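Local coordinates for protein serpin-12 (Manduca sexta, PDB 6CJ7) that controls prophenoloxidase activation in larval hemolymph, probably as a serpin that inhibits serine proteases of that cascade, at residues A[209-214]-A[224-229]; A[233-238]-A[362-367]. All blocks are in the same frame, centred on the assembly; numbering follows the deposited sequence.

Interaction 2 lies within sheet B of the serpin fold, and interaction 1 at its margin, where strand 198-215 turns from sheet C into sheet B; their centres lie about 9 Å apart. In chain order, interaction 1 joins strand 198-215 to strand 220-226, and interaction 2 then joins strand 232-239 to the much later strand 359-365. Strands 220-226 and 232-239 are antiparallel neighbours, so the contacts meet along them: Leu225 N lies 2.8 Å from Leu234 O, and Phe227 packs against Leu363. Interaction 2 joins the chain following the unmodelled 332-346, whose position is consistent with the reactive-centre loop, to strand 232-239, while interaction 1 holds the hairpin that strand 232-239 continues.

Interaction 1: A[209-214]-A[224-229]; sequences YFKAGT and VLPFEY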
loop_
_atom_site.group_PDB
_atom_site.type_symbol
_atom_site.label_atom_id
_atom_site.label_comp_id
_atom_site.label_asym_id
_atom_site.label_seq_id
_atom_site.Cartn_x
_atom_site.Cartn_y
_atom_site.Cartn_z
ATOM N N TYR A 209 -27.459 4.749 4.153
ATOM C CA TYR A 209 -27.334 3.328 3.882
ATOM C C TYR A 209 -25.940 3.051 3.329
ATOM O O TYR A 209 -25.503 3.700 2.373
ATOM C CB TYR A 209 -28.428 2.869 2.923
ATOM C CG TYR A 209 -29.742 2.634 3.628
ATOM C CD1 TYR A 209 -30.673 3.654 3.765
ATOM C CD2 TYR A 209 -30.037 1.396 4.187
ATOM C CE1 TYR A 209 -31.869 3.442 4.421
ATOM C CE2 TYR A 209 -31.227 1.175 4.842
ATOM C CZ TYR A 209 -32.137 2.201 4.961
ATOM O OH TYR A 209 -33.327 1.979 5.613
ATOM N N PHE A 210 -25.219 2.142 3.979
ATOM C CA PHE A 210 -23.951 1.617 3.498
ATOM C C PHE A 210 -24.008 0.102 3.546
ATOM O O PHE A 210 -24.667 -0.479 4.411
ATOM C CB PHE A 210 -22.753 2.034 4.365
ATOM C CG PHE A 210 -22.484 3.502 4.418
ATOM C CD1 PHE A 210 -21.863 4.154 3.368
ATOM C CD2 PHE A 210 -22.772 4.221 5.565
ATOM C CE1 PHE A 210 -21.592 5.512 3.448
ATOM C CE2 PHE A 210 -22.499 5.567 5.639
ATOM C CZ PHE A 210 -21.914 6.209 4.589
ATOM N N LYS A 211 -23.287 -0.539 2.635
ATOM C CA LYS A 211 -22.975 -1.943 2.836
ATOM C C LYS A 211 -22.234 -2.086 4.165
ATOM O O LYS A 211 -21.196 -1.452 4.383
ATOM C CB LYS A 211 -22.145 -2.474 1.665
ATOM C CG LYS A 211 -22.821 -2.246 0.286
ATOM C CD LYS A 211 -22.046 -2.926 -0.839
ATOM C CE LYS A 211 -20.786 -2.159 -1.232
ATOM N NZ LYS A 211 -20.918 -0.692 -1.491
ATOM N N ALA A 212 -22.789 -2.887 5.067
ATOM C CA ALA A 212 -22.272 -2.935 6.427
ATOM C C ALA A 212 -22.777 -4.192 7.108
ATOM O O ALA A 212 -23.752 -4.810 6.674
ATOM C CB ALA A 212 -22.681 -1.695 7.234
ATOM N N GLY A 213 -22.099 -4.562 8.186
ATOM C CA GLY A 213 -22.518 -5.716 8.952
ATOM C C GLY A 213 -21.555 -5.967 10.089
ATOM O O GLY A 213 -20.721 -5.124 10.421
ATOM N N THR A 214 -21.702 -7.137 10.696
ATOM C CA THR A 214 -20.805 -7.607 11.743
ATOM C C THR A 214 -20.202 -8.920 11.279
ATOM O O THR A 214 -20.934 -9.876 11.003
ATOM C CB THR A 214 -21.540 -7.799 13.072
ATOM O OG1 THR A 214 -22.177 -6.572 13.452
ATOM C CG2 THR A 214 -20.563 -8.214 14.158
ATOM N N VAL A 224 -18.577 -0.275 4.463
ATOM C CA VAL A 224 -17.954 -0.067 3.158
ATOM C C VAL A 224 -18.359 1.316 2.666
ATOM O O VAL A 224 -19.550 1.571 2.426
ATOM C CB VAL A 224 -18.386 -1.139 2.147
ATOM C CG1 VAL A 224 -17.759 -0.867 0.786
ATOM C CG2 VAL A 224 -18.039 -2.541 2.652
ATOM N N LEU A 225 -17.380 2.206 2.513
ATOM C CA LEU A 225 -17.656 3.587 2.121
ATOM C C LEU A 225 -17.212 3.813 0.680
ATOM O O LEU A 225 -16.001 3.795 0.408
ATOM C CB LEU A 225 -16.937 4.550 3.063
ATOM C CG LEU A 225 -17.140 4.247 4.550
ATOM C CD1 LEU A 225 -16.238 5.105 5.430
ATOM C CD2 LEU A 225 -18.615 4.432 4.906
ATOM N N PRO A 226 -18.118 4.016 -0.275
ATOM C CA PRO A 226 -17.696 4.104 -1.681
ATOM C C PRO A 226 -17.152 5.474 -2.062
ATOM O O PRO A 226 -17.612 6.520 -1.590
ATOM C CB PRO A 226 -18.985 3.801 -2.462
ATOM C CG PRO A 226 -19.992 3.358 -1.439
ATOM C CD PRO A 226 -19.583 3.973 -0.142
ATOM N N PHE A 227 -16.148 5.454 -2.937
ATOM C CA PHE A 227 -15.654 6.673 -3.554
ATOM C C PHE A 227 -16.377 6.888 -4.887
ATOM O O PHE A 227 -17.217 6.084 -5.294
ATOM C CB PHE A 227 -14.133 6.606 -3.707
ATOM C CG PHE A 227 -13.388 6.724 -2.400
ATOM C CD1 PHE A 227 -12.922 5.589 -1.738
ATOM C CD2 PHE A 227 -13.132 7.979 -1.833
ATOM C CE1 PHE A 227 -12.208 5.710 -0.532
ATOM C CE2 PHE A 227 -12.433 8.101 -0.625
ATOM C CZ PHE A 227 -11.972 6.966 0.018
ATOM N N GLU A 228 -16.047 7.992 -5.563
ATOM C CA GLU A 228 -16.781 8.430 -6.751
ATOM C C GLU A 228 -16.819 7.340 -7.819
ATOM O O GLU A 228 -15.810 6.684 -8.092
ATOM C CB GLU A 228 -16.133 9.702 -7.324
ATOM C CG GLU A 228 -17.104 10.597 -8.073
ATOM C CD GLU A 228 -16.456 11.780 -8.790
ATOM O OE1 GLU A 228 -15.227 11.786 -8.993
ATOM O OE2 GLU A 228 -17.197 12.715 -9.163
ATOM N N TYR A 229 -18.003 7.146 -8.410
ATOM C CA TYR A 229 -18.247 6.154 -9.463
ATOM C C TYR A 229 -17.972 4.727 -8.989
ATOM O O TYR A 229 -17.812 3.816 -9.810
ATOM C CB TYR A 229 -17.434 6.472 -10.726
ATOM C CG TYR A 229 -17.640 7.886 -11.215
ATOM C CD1 TYR A 229 -18.908 8.334 -11.569
ATOM C CD2 TYR A 229 -16.583 8.773 -11.318
ATOM C CE1 TYR A 229 -19.116 9.630 -12.013
ATOM C CE2 TYR A 229 -16.779 10.078 -11.766
ATOM C CZ TYR A 229 -18.047 10.499 -12.104
ATOM O OH TYR A 229 -18.248 11.792 -12.544
HETATM O O HOH W 1 -21.631 0.856 0.860
#
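Apolar packing centres on Phe210, whose ring takes Leu225 CD2 over one face. That methyl sits 3.6 Å from the ring centroid and 17° off the normal, the geometry of a CH-pi contact. Near the ring plane, at the edge, Pro226 CD approaches Phe210 CD1 at 4.2 Å. Lys211 adds an aliphatic touch, its CE lying 3.9 Å from Val224 CG1.

Polar contacts gather at Lys211, where the chain turns a corner. Val224 N donates to Lys211 O at 2.9 Å with an N-H...O angle of 153°. The reverse bond, from Lys211 N to Val224 O, is replaced by a water, which accepts from Lys211 N at 2.8 Å and donates to Val224 O at 2.7 Å. The lysine chain bends at its last two torsions (chi3 -77°), bringing NZ back to donate to the same water at 2.9 Å.

At this corner strand 198-215 turns from sheet C of the serpin fold, where Phe210 pairs through its backbone with Lys266 of strand 265-282, into sheet B, where its continuation forms a hairpin with strand 220-226. Leu225 reaches Leu270 and Leu272 of strand 265-282 while its backbone bonds to Leu234 of strand 232-239.

Interaction 2: A[233-238]-A[362-367]; sequences SLIVVL and ILWDNR
The indole of Trp364 is met obliquely by Ile235, whose CD1 methyl lies 3.7 Å from Trp364 CB and slightly farther from CG. CG is anti to the backbone N (chi1 -168°), which carries the indole away from strand 232-239 and confines the isoleucine to CB and the near atoms of the ring. At the ring edge, and in its plane, lies Asn366 OD1, 3.3 Å from Trp364 CD1. The other flat group, the Asn366 amide, is met in its carbonyl plane: Ser233 OG donates to Asn366 OD1 at 2.9 Å, from the flank of the C=O (angle 97°). Asn366 ND2 in turn donates to Asn230 O, which fixes the amide from a second direction. Replacing Asn366 by an alanine would probably leave Ser233 OG without this acceptor and Asn230 O without its amide donor.

These side chains ride on an antiparallel pairing, the strand directions 142° apart, within sheet B of the serpin fold. Ser233 with Trp364 and Ile235 with Ile362 form hydrogen-bonded pairs, each carrying two N-H...O bonds; Trp364 N to Ser233 O measures 2.8 Å, as does Ile235 N to Ile362 O. Between them, Leu234 and Leu363 make a non-hydrogen-bonded pair, with CA atoms 4.7 Å apart.

Alternation along the strands separates the two faces. Ser233, Ile235, Ile362 and Trp364 share one, and Val257 of helix 254-260 touches the last three. Leu234 and Leu363 lie on the other, both against Phe227. Where the pairing ends, Asp365 OD1 accepts from Arg367 N at 3.0 Å, making an Asx turn, and also forms a salt bridge with Arg87.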
loop_
_atom_site.group_PDB
_atom_site.type_symbol
_atom_site.label_atom_id
_atom_site.label_comp_id
_atom_site.label_asym_id
_atom_site.label_seq_id
_atom_site.Cartn_x
_atom_site.Cartn_y
_atom_site.Cartn_z
ATOM N N SER A 233 -13.324 1.675 -2.659
ATOM C CA SER A 233 -14.039 1.708 -1.390
ATOM C C SER A 233 -13.037 1.849 -0.263
ATOM O O SER A 233 -11.940 1.302 -0.329
ATOM C CB SER A 233 -14.836 0.421 -1.137
ATOM O OG SER A 233 -15.745 0.150 -2.189
ATOM N N LEU A 234 -13.432 2.564 0.788
ATOM C CA LEU A 234 -12.738 2.474 2.065
ATOM C C LEU A 234 -13.516 1.489 2.926
ATOM O O LEU A 234 -14.689 1.723 3.252
ATOM C CB LEU A 234 -12.595 3.825 2.767
ATOM C CG LEU A 234 -11.554 3.791 3.900
ATOM C CD1 LEU A 234 -10.133 3.733 3.331
ATOM C CD2 LEU A 234 -11.751 4.993 4.825
ATOM N N ILE A 235 -12.878 0.371 3.252
ATOM C CA ILE A 235 -13.476 -0.657 4.083
ATOM C C ILE A 235 -12.915 -0.455 5.480
ATOM O O ILE A 235 -11.698 -0.513 5.685
ATOM C CB ILE A 235 -13.177 -2.058 3.533
ATOM C CG1 ILE A 235 -13.732 -2.172 2.108
ATOM C CG2 ILE A 235 -13.787 -3.134 4.443
ATOM C CD1 ILE A 235 -13.294 -3.426 1.374
ATOM N N VAL A 236 -13.786 -0.146 6.431
ATOM C CA VAL A 236 -13.376 0.177 7.793
ATOM C C VAL A 236 -13.863 -0.935 8.703
ATOM O O VAL A 236 -15.042 -1.313 8.664
ATOM C CB VAL A 236 -13.921 1.544 8.239
ATOM C CG1 VAL A 236 -13.417 1.882 9.643
ATOM C CG2 VAL A 236 -13.530 2.618 7.235
ATOM N N VAL A 237 -12.950 -1.473 9.511
ATOM C CA VAL A 237 -13.226 -2.649 10.319
ATOM C C VAL A 237 -12.877 -2.297 11.755
ATOM O O VAL A 237 -11.741 -1.896 12.044
ATOM C CB VAL A 237 -12.427 -3.870 9.828
ATOM C CG1 VAL A 237 -12.941 -5.125 10.493
ATOM C CG2 VAL A 237 -12.525 -3.996 8.307
ATOM N N LEU A 238 -13.855 -2.433 12.645
ATOM C CA LEU A 238 -13.760 -1.922 14.000
ATOM C C LEU A 238 -13.925 -3.078 14.982
ATOM O O LEU A 238 -14.989 -3.715 15.000
ATOM C CB LEU A 238 -14.837 -0.867 14.223
ATOM C CG LEU A 238 -14.939 -0.126 15.544
ATOM C CD1 LEU A 238 -13.718 0.720 15.801
ATOM C CD2 LEU A 238 -16.199 0.744 15.539
ATOM N N ILE A 362 -9.008 -0.199 4.935
ATOM C CA ILE A 362 -8.481 -0.848 3.742
ATOM C C ILE A 362 -9.025 -0.092 2.547
ATOM O O ILE A 362 -10.240 0.081 2.426
ATOM C CB ILE A 362 -8.878 -2.331 3.674
ATOM C CG1 ILE A 362 -8.279 -3.083 4.865
ATOM C CG2 ILE A 362 -8.404 -2.963 2.354
ATOM C CD1 ILE A 362 -8.701 -4.527 4.960
ATOM N N LEU A 363 -8.134 0.402 1.693
ATOM C CA LEU A 363 -8.553 0.998 0.435
ATOM C C LEU A 363 -8.626 -0.108 -0.605
ATOM O O LEU A 363 -7.622 -0.775 -0.879
ATOM C CB LEU A 363 -7.597 2.106 -0.002
ATOM C CG LEU A 363 -8.048 2.757 -1.319
ATOM C CD1 LEU A 363 -9.281 3.644 -1.083
ATOM C CD2 LEU A 363 -6.896 3.539 -1.954
ATOM N N TRP A 364 -9.818 -0.313 -1.164
ATOM C CA TRP A 364 -10.106 -1.452 -2.021
ATOM C C TRP A 364 -10.335 -0.961 -3.442
ATOM O O TRP A 364 -11.083 0.003 -3.655
ATOM C CB TRP A 364 -11.343 -2.191 -1.493
ATOM C CG TRP A 364 -11.603 -3.534 -2.102
ATOM C CD1 TRP A 364 -12.520 -3.847 -3.081
ATOM C CD2 TRP A 364 -10.973 -4.762 -1.740
ATOM N NE1 TRP A 364 -12.476 -5.193 -3.355
ATOM C CE2 TRP A 364 -11.532 -5.778 -2.544
ATOM C CE3 TRP A 364 -9.974 -5.103 -0.815
ATOM C CZ2 TRP A 364 -11.128 -7.113 -2.448
ATOM C CZ3 TRP A 364 -9.581 -6.432 -0.725
ATOM C CH2 TRP A 364 -10.150 -7.410 -1.528
ATOM N N ASP A 365 -9.675 -1.605 -4.404
ATOM C CA ASP A 365 -9.965 -1.398 -5.821
ATOM C C ASP A 365 -11.155 -2.282 -6.185
ATOM O O ASP A 365 -11.057 -3.514 -6.157
ATOM C CB ASP A 365 -8.723 -1.705 -6.660
ATOM C CG ASP A 365 -8.889 -1.306 -8.125
ATOM O OD1 ASP A 365 -9.922 -1.669 -8.752
ATOM O OD2 ASP A 365 -7.994 -0.613 -8.660
ATOM N N ASN A 366 -12.314 -1.656 -6.448
ATOM C CA ASN A 366 -13.552 -2.402 -6.653
ATOM C C ASN A 366 -13.596 -3.133 -7.985
ATOM O O ASN A 366 -14.450 -4.013 -8.173
ATOM C CB ASN A 366 -14.748 -1.458 -6.578
ATOM C CG ASN A 366 -14.963 -0.919 -5.192
ATOM O OD1 ASN A 366 -14.583 -1.560 -4.214
ATOM N ND2 ASN A 366 -15.574 0.256 -5.090
ATOM N N ARG A 367 -12.756 -2.744 -8.936
ATOM C CA ARG A 367 -12.772 -3.410 -10.231
ATOM C C ARG A 367 -11.799 -4.582 -10.259
ATOM O O ARG A 367 -12.096 -5.628 -10.845
ATOM C CB ARG A 367 -12.427 -2.421 -11.352
ATOM C CG ARG A 367 -12.311 -3.092 -12.752
ATOM C CD ARG A 367 -13.590 -3.019 -13.475
ATOM N NE ARG A 367 -13.607 -3.683 -14.798
ATOM C CZ ARG A 367 -13.889 -3.064 -15.936
ATOM N NH1 ARG A 367 -14.151 -1.759 -15.938
ATOM N NH2 ARG A 367 -13.908 -3.748 -17.068
#